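Local coordinates for protein putative antitoxin VapB45 (PDB 5AF3) that is possibly the antitoxin of a type II toxin-antitoxin pair whose cognate toxin is VapC45, and probably binds DNA through helix-turn-helix-like regions, at residues A206-P211 and Q219-D224; A172-L177 and P189-G194. One frame throughout, in Å; residues are numbered along the deposited sequence.

Interaction 1: residues A206-P211 and Q219-D224; sequences ADVLGP and QAVADD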
loop_
_atom_site.group_PDB
_atom_site.type_symbol
_atom_site.label_atom_id
_atom_site.label_comp_id
_atom_site.label_asym_id
_atom_site.label_seq_id
_atom_site.Cartn_x
_atom_site.Cartn_y
_atom_site.Cartn_z
ATOM N N ALA A 206 2.513 -3.486 -14.146
ATOM C CA ALA A 206 3.068 -2.270 -14.744
ATOM C C ALA A 206 2.428 -1.970 -16.114
ATOM O O ALA A 206 2.284 -0.807 -16.499
ATOM C CB ALA A 206 4.587 -2.360 -14.846
ATOM N N ASP A 207 1.993 -3.017 -16.823
ATOM C CA ASP A 207 1.518 -2.821 -18.200
ATOM C C ASP A 207 0.068 -2.323 -18.301
ATOM O O ASP A 207 -0.380 -1.899 -19.398
ATOM C CB ASP A 207 1.757 -4.092 -19.045
ATOM C CG ASP A 207 3.236 -4.320 -19.337
ATOM O OD1 ASP A 207 3.983 -3.323 -19.380
ATOM O OD2 ASP A 207 3.669 -5.485 -19.499
ATOM N N VAL A 208 -0.652 -2.298 -17.175
ATOM C CA VAL A 208 -2.007 -1.743 -17.227
ATOM C C VAL A 208 -2.023 -0.257 -16.858
ATOM O O VAL A 208 -3.036 0.429 -17.052
ATOM C CB VAL A 208 -3.020 -2.588 -16.435
ATOM C CG1 VAL A 208 -2.995 -4.067 -16.938
ATOM C CG2 VAL A 208 -2.811 -2.472 -14.901
ATOM N N LEU A 209 -0.908 0.231 -16.319
ATOM C CA LEU A 209 -0.862 1.616 -15.758
ATOM C C LEU A 209 -0.839 2.685 -16.843
ATOM O O LEU A 209 -1.541 3.697 -16.755
ATOM C CB LEU A 209 0.338 1.793 -14.806
ATOM C CG LEU A 209 0.333 0.850 -13.588
ATOM C CD1 LEU A 209 1.456 1.131 -12.605
ATOM C CD2 LEU A 209 -1.015 0.919 -12.871
ATOM N N GLY A 210 -0.026 2.451 -17.871
ATOM C CA GLY A 210 0.101 3.403 -18.968
ATOM C C GLY A 210 -1.255 3.675 -19.624
ATOM O O GLY A 210 -1.668 4.827 -19.749
ATOM N N PRO A 211 -1.957 2.614 -20.051
ATOM C CA PRO A 211 -3.271 2.777 -20.668
ATOM C C PRO A 211 -4.289 3.533 -19.768
ATOM O O PRO A 211 -5.021 4.399 -20.258
ATOM C CB PRO A 211 -3.717 1.328 -20.912
ATOM C CG PRO A 211 -2.432 0.567 -20.999
ATOM C CD PRO A 211 -1.531 1.199 -20.048
ATOM N N GLN A 219 -13.073 -0.537 -17.957
ATOM C CA GLN A 219 -13.634 -1.668 -18.726
ATOM C C GLN A 219 -12.755 -2.023 -19.941
ATOM O O GLN A 219 -12.487 -3.224 -20.199
ATOM C CB GLN A 219 -15.097 -1.381 -19.179
ATOM C CG GLN A 219 -15.786 -2.594 -19.824
ATOM C CD GLN A 219 -15.908 -3.768 -18.867
ATOM O OE1 GLN A 219 -15.313 -4.842 -19.088
ATOM N NE2 GLN A 219 -16.662 -3.578 -17.787
ATOM N N ALA A 220 -12.319 -0.994 -20.659
ATOM C CA ALA A 220 -11.495 -1.164 -21.865
ATOM C C ALA A 220 -10.166 -1.803 -21.493
ATOM O O ALA A 220 -9.719 -2.756 -22.127
ATOM C CB ALA A 220 -11.250 0.150 -22.546
ATOM N N VAL A 221 -9.532 -1.273 -20.455
ATOM C CA VAL A 221 -8.247 -1.862 -20.009
ATOM C C VAL A 221 -8.442 -3.300 -19.512
ATOM O O VAL A 221 -7.670 -4.195 -19.879
ATOM C CB VAL A 221 -7.557 -0.958 -18.953
ATOM C CG1 VAL A 221 -6.271 -1.626 -18.404
ATOM C CG2 VAL A 221 -7.203 0.405 -19.609
ATOM N N ALA A 222 -9.494 -3.539 -18.729
ATOM C CA ALA A 222 -9.740 -4.879 -18.169
ATOM C C ALA A 222 -9.893 -5.914 -19.276
ATOM O O ALA A 222 -9.277 -6.981 -19.229
ATOM C CB ALA A 222 -10.954 -4.872 -17.261
ATOM N N ASP A 223 -10.688 -5.581 -20.286
ATOM C CA ASP A 223 -10.838 -6.427 -21.464
ATOM C C ASP A 223 -9.538 -6.649 -22.250
ATOM O O ASP A 223 -9.218 -7.793 -22.648
ATOM C CB ASP A 223 -11.933 -5.863 -22.374
ATOM C CG ASP A 223 -13.321 -5.897 -21.716
ATOM O OD1 ASP A 223 -13.535 -6.627 -20.707
ATOM O OD2 ASP A 223 -14.191 -5.158 -22.205
ATOM N N ASP A 224 -8.779 -5.576 -22.453
ATOM C CA ASP A 224 -7.545 -5.639 -23.201
ATOM C C ASP A 224 -6.481 -6.470 -22.497
ATOM O O ASP A 224 -5.610 -7.017 -23.161
ATOM C CB ASP A 224 -6.995 -4.235 -23.482
ATOM C CG ASP A 224 -7.767 -3.501 -24.583
ATOM O OD1 ASP A 224 -8.677 -4.101 -25.173
ATOM O OD2 ASP A 224 -7.481 -2.321 -24.842
#
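V221 reaches across from one helix and sets its two methyls on two residues of the other, V208 and P211, which stand one turn apart. The methyl CG1 of V221 comes closest to the branch carbon of V208, CB, at 3.9 Å, with V208 CG1 a little farther off, and it also lies 4.1 Å from the V208 carbonyl O. The second methyl, CG2, rests on P211, where V221 CG2 and P211 CB are 3.8 Å apart. The bond from CA to CB of V221 points at the facing helix, and the first torsion, with CG1 anti to the backbone N (chi1 175°), then puts CG1 on V208 and CG2 on P211. No hydrogen bond links the two segments; purely apolar packing joins them, with the CA atoms of V208 and V221 6.8 Å apart. These are the first two helices of a compact trio, 206-213, 218-225 and 229-236, consistent with the helix-turn-helix kinship of the DUF433 family. P211 plays a double part, since its ring N has no hydrogen to give to the turn before, and the helix kinks at the residue that offers its CB to V221. V208 and V221 are both buried, and both touch L232 of helix 229-236. Y225, one turn beyond V221, carries the packing on against V208 and P211. Just before helix 206-213, R204 pairs with D207 in a salt bridge; in the connection between the helices, T217 OG1 is hydrogen-bonded to A220 N.

Interaction 2: residues A172-L177 and P189-G194; sequences ASMIRL and PRRGYG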
loop_
_atom_site.group_PDB
_atom_site.type_symbol
_atom_site.label_atom_id
_atom_site.label_comp_id
_atom_site.label_asym_id
_atom_site.label_seq_id
_atom_site.Cartn_x
_atom_site.Cartn_y
_atom_site.Cartn_z
ATOM N N ALA A 172 9.728 -22.356 -2.285
ATOM C CA ALA A 172 8.867 -21.381 -2.952
ATOM C C ALA A 172 9.078 -21.279 -4.492
ATOM O O ALA A 172 10.191 -21.143 -4.986
ATOM C CB ALA A 172 9.060 -20.000 -2.329
ATOM N N SER A 173 7.958 -21.286 -5.200
ATOM C CA SER A 173 7.970 -21.059 -6.630
ATOM C C SER A 173 7.084 -19.860 -7.027
ATOM O O SER A 173 7.138 -19.392 -8.177
ATOM C CB SER A 173 7.476 -22.325 -7.300
ATOM O OG SER A 173 6.164 -22.618 -6.859
ATOM N N MET A 174 6.280 -19.353 -6.086
ATOM C CA MET A 174 5.377 -18.235 -6.382
ATOM C C MET A 174 4.941 -17.639 -5.056
ATOM O O MET A 174 4.780 -18.359 -4.061
ATOM C CB MET A 174 4.119 -18.716 -7.146
ATOM C CG MET A 174 3.294 -17.599 -7.804
ATOM S SD MET A 174 2.104 -18.176 -9.064
ATOM C CE MET A 174 0.760 -18.869 -8.167
ATOM N N ILE A 175 4.724 -16.335 -5.053
ATOM C CA ILE A 175 4.244 -15.625 -3.855
ATOM C C ILE A 175 3.121 -14.664 -4.279
ATOM O O ILE A 175 3.348 -13.808 -5.124
ATOM C CB ILE A 175 5.367 -14.781 -3.194
ATOM C CG1 ILE A 175 6.641 -15.613 -2.880
ATOM C CG2 ILE A 175 4.834 -14.026 -1.913
ATOM C CD1 ILE A 175 7.908 -14.754 -2.808
ATOM N N ARG A 176 1.953 -14.819 -3.675
ATOM C CA ARG A 176 0.830 -13.928 -3.894
ATOM C C ARG A 176 0.999 -12.716 -2.972
ATOM O O ARG A 176 1.268 -12.891 -1.767
ATOM C CB ARG A 176 -0.462 -14.633 -3.582
ATOM C CG ARG A 176 -1.702 -13.733 -3.684
ATOM C CD ARG A 176 -2.967 -14.501 -3.488
ATOM N NE ARG A 176 -4.118 -13.597 -3.549
ATOM C CZ ARG A 176 -4.556 -12.891 -2.510
ATOM N NH1 ARG A 176 -3.931 -12.992 -1.339
ATOM N NH2 ARG A 176 -5.613 -12.081 -2.638
ATOM N N LEU A 177 0.826 -11.519 -3.529
ATOM C CA LEU A 177 1.042 -10.246 -2.766
ATOM C C LEU A 177 -0.339 -9.750 -2.292
ATOM O O LEU A 177 -1.156 -9.298 -3.105
ATOM C CB LEU A 177 1.813 -9.219 -3.617
ATOM C CG LEU A 177 3.146 -9.700 -4.206
ATOM C CD1 LEU A 177 3.736 -8.673 -5.086
ATOM C CD2 LEU A 177 4.162 -10.076 -3.095
ATOM N N PRO A 189 8.871 -16.375 -11.027
ATOM C CA PRO A 189 10.028 -16.198 -11.906
ATOM C C PRO A 189 9.747 -16.685 -13.355
ATOM O O PRO A 189 10.532 -16.407 -14.269
ATOM C CB PRO A 189 11.115 -17.058 -11.232
ATOM C CG PRO A 189 10.349 -18.110 -10.525
ATOM C CD PRO A 189 9.125 -17.405 -9.997
ATOM N N ARG A 190 8.641 -17.388 -13.551
ATOM C CA ARG A 190 8.312 -17.931 -14.897
ATOM C C ARG A 190 7.538 -16.931 -15.766
ATOM O O ARG A 190 7.270 -17.215 -16.943
ATOM C CB ARG A 190 7.499 -19.219 -14.791
ATOM C CG ARG A 190 8.251 -20.409 -14.246
ATOM C CD ARG A 190 7.273 -21.364 -13.580
ATOM N NE ARG A 190 7.155 -22.668 -14.232
ATOM C CZ ARG A 190 6.336 -22.935 -15.252
ATOM N NH1 ARG A 190 5.572 -21.979 -15.767
ATOM N NH2 ARG A 190 6.291 -24.155 -15.774
ATOM N N ARG A 191 7.125 -15.791 -15.186
ATOM C CA ARG A 191 6.281 -14.817 -15.910
ATOM C C ARG A 191 6.639 -13.384 -15.558
ATOM O O ARG A 191 6.888 -13.071 -14.390
ATOM C CB ARG A 191 4.789 -15.026 -15.634
ATOM C CG ARG A 191 4.225 -16.443 -15.951
ATOM C CD ARG A 191 2.760 -16.499 -15.668
ATOM N NE ARG A 191 2.517 -16.675 -14.230
ATOM C CZ ARG A 191 1.326 -16.634 -13.632
ATOM N NH1 ARG A 191 0.180 -16.415 -14.308
ATOM N NH2 ARG A 191 1.276 -16.845 -12.318
ATOM N N GLY A 192 6.666 -12.513 -16.558
ATOM C CA GLY A 192 6.956 -11.111 -16.330
ATOM C C GLY A 192 8.339 -10.848 -15.740
ATOM O O GLY A 192 8.535 -9.843 -15.073
ATOM N N TYR A 193 9.290 -11.759 -15.972
ATOM C CA TYR A 193 10.632 -11.722 -15.343
ATOM C C TYR A 193 10.599 -11.670 -13.796
ATOM O O TYR A 193 11.500 -11.122 -13.172
ATOM C CB TYR A 193 11.504 -10.583 -15.902
ATOM C CG TYR A 193 11.396 -10.392 -17.406
ATOM C CD1 TYR A 193 11.919 -11.344 -18.293
ATOM C CD2 TYR A 193 10.750 -9.273 -17.936
ATOM C CE1 TYR A 193 11.807 -11.185 -19.672
ATOM C CE2 TYR A 193 10.628 -9.099 -19.315
ATOM C CZ TYR A 193 11.162 -10.060 -20.176
ATOM O OH TYR A 193 11.050 -9.886 -21.542
ATOM N N GLY A 194 9.561 -12.228 -13.195
ATOM C CA GLY A 194 9.440 -12.233 -11.721
ATOM C C GLY A 194 8.833 -10.966 -11.116
ATOM O O GLY A 194 8.608 -10.904 -9.900
#
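A classic beta bulge in strand 172-176, with S173 and M174 both facing S165 of the adjoining strand, meets the loop that follows strand 185-187. S173 uses its backbone here: its carbonyl O lies 3.3 Å from P189 CD, the ring carbon bonded to the proline N. M174 uses its sulfur, with SD 3.6 Å from R191 NH2, approaching at the edge of the guanidinium and near its plane. The two long side chains cross obliquely. A nearly extended chain (chi1 -165°, chi2 164°) carries the M174 sulfur out, and the bend at its chi3 only sets where CE goes. In R191 the bend at chi3 (-80°) turns the guanidinium back toward the strand. Two acids grip the group there, D199 at NH2 and D188 at NE, both in salt bridges, and the sulfur lies beside a cation already held by two carboxylates. Behind R191 the loop turns tightly, G194 N donating to R191 O at 3.0 Å. M174 and R191 both touch V186 of strand 185-187, the sheet neighbour of strand 172-176, while P189 packs on F72 of helix 72-86, the helix that also receives A172 and I175.

Coming from the N terminus, the chain first lays down the helices and short strands up to strand 164-166, then enters strand 172-176. Interaction 2 closes the excursion that runs out from this strand and back through strand 185-187, tying the loop after the latter to the four-stranded antiparallel sheet. The chain then adds edge strand 197-198 and enters helix 206-213, and interaction 1 closes the short connection between helices 206-213 and 218-225. The two contacts follow in series, neither nested nor crossed. The centres of interactions 1 and 2 are about 21 Å apart, their nearest atoms about 7 Å. Interaction 2 is centred about 10 Å from the centre of the chain, interaction 1 about 26 Å.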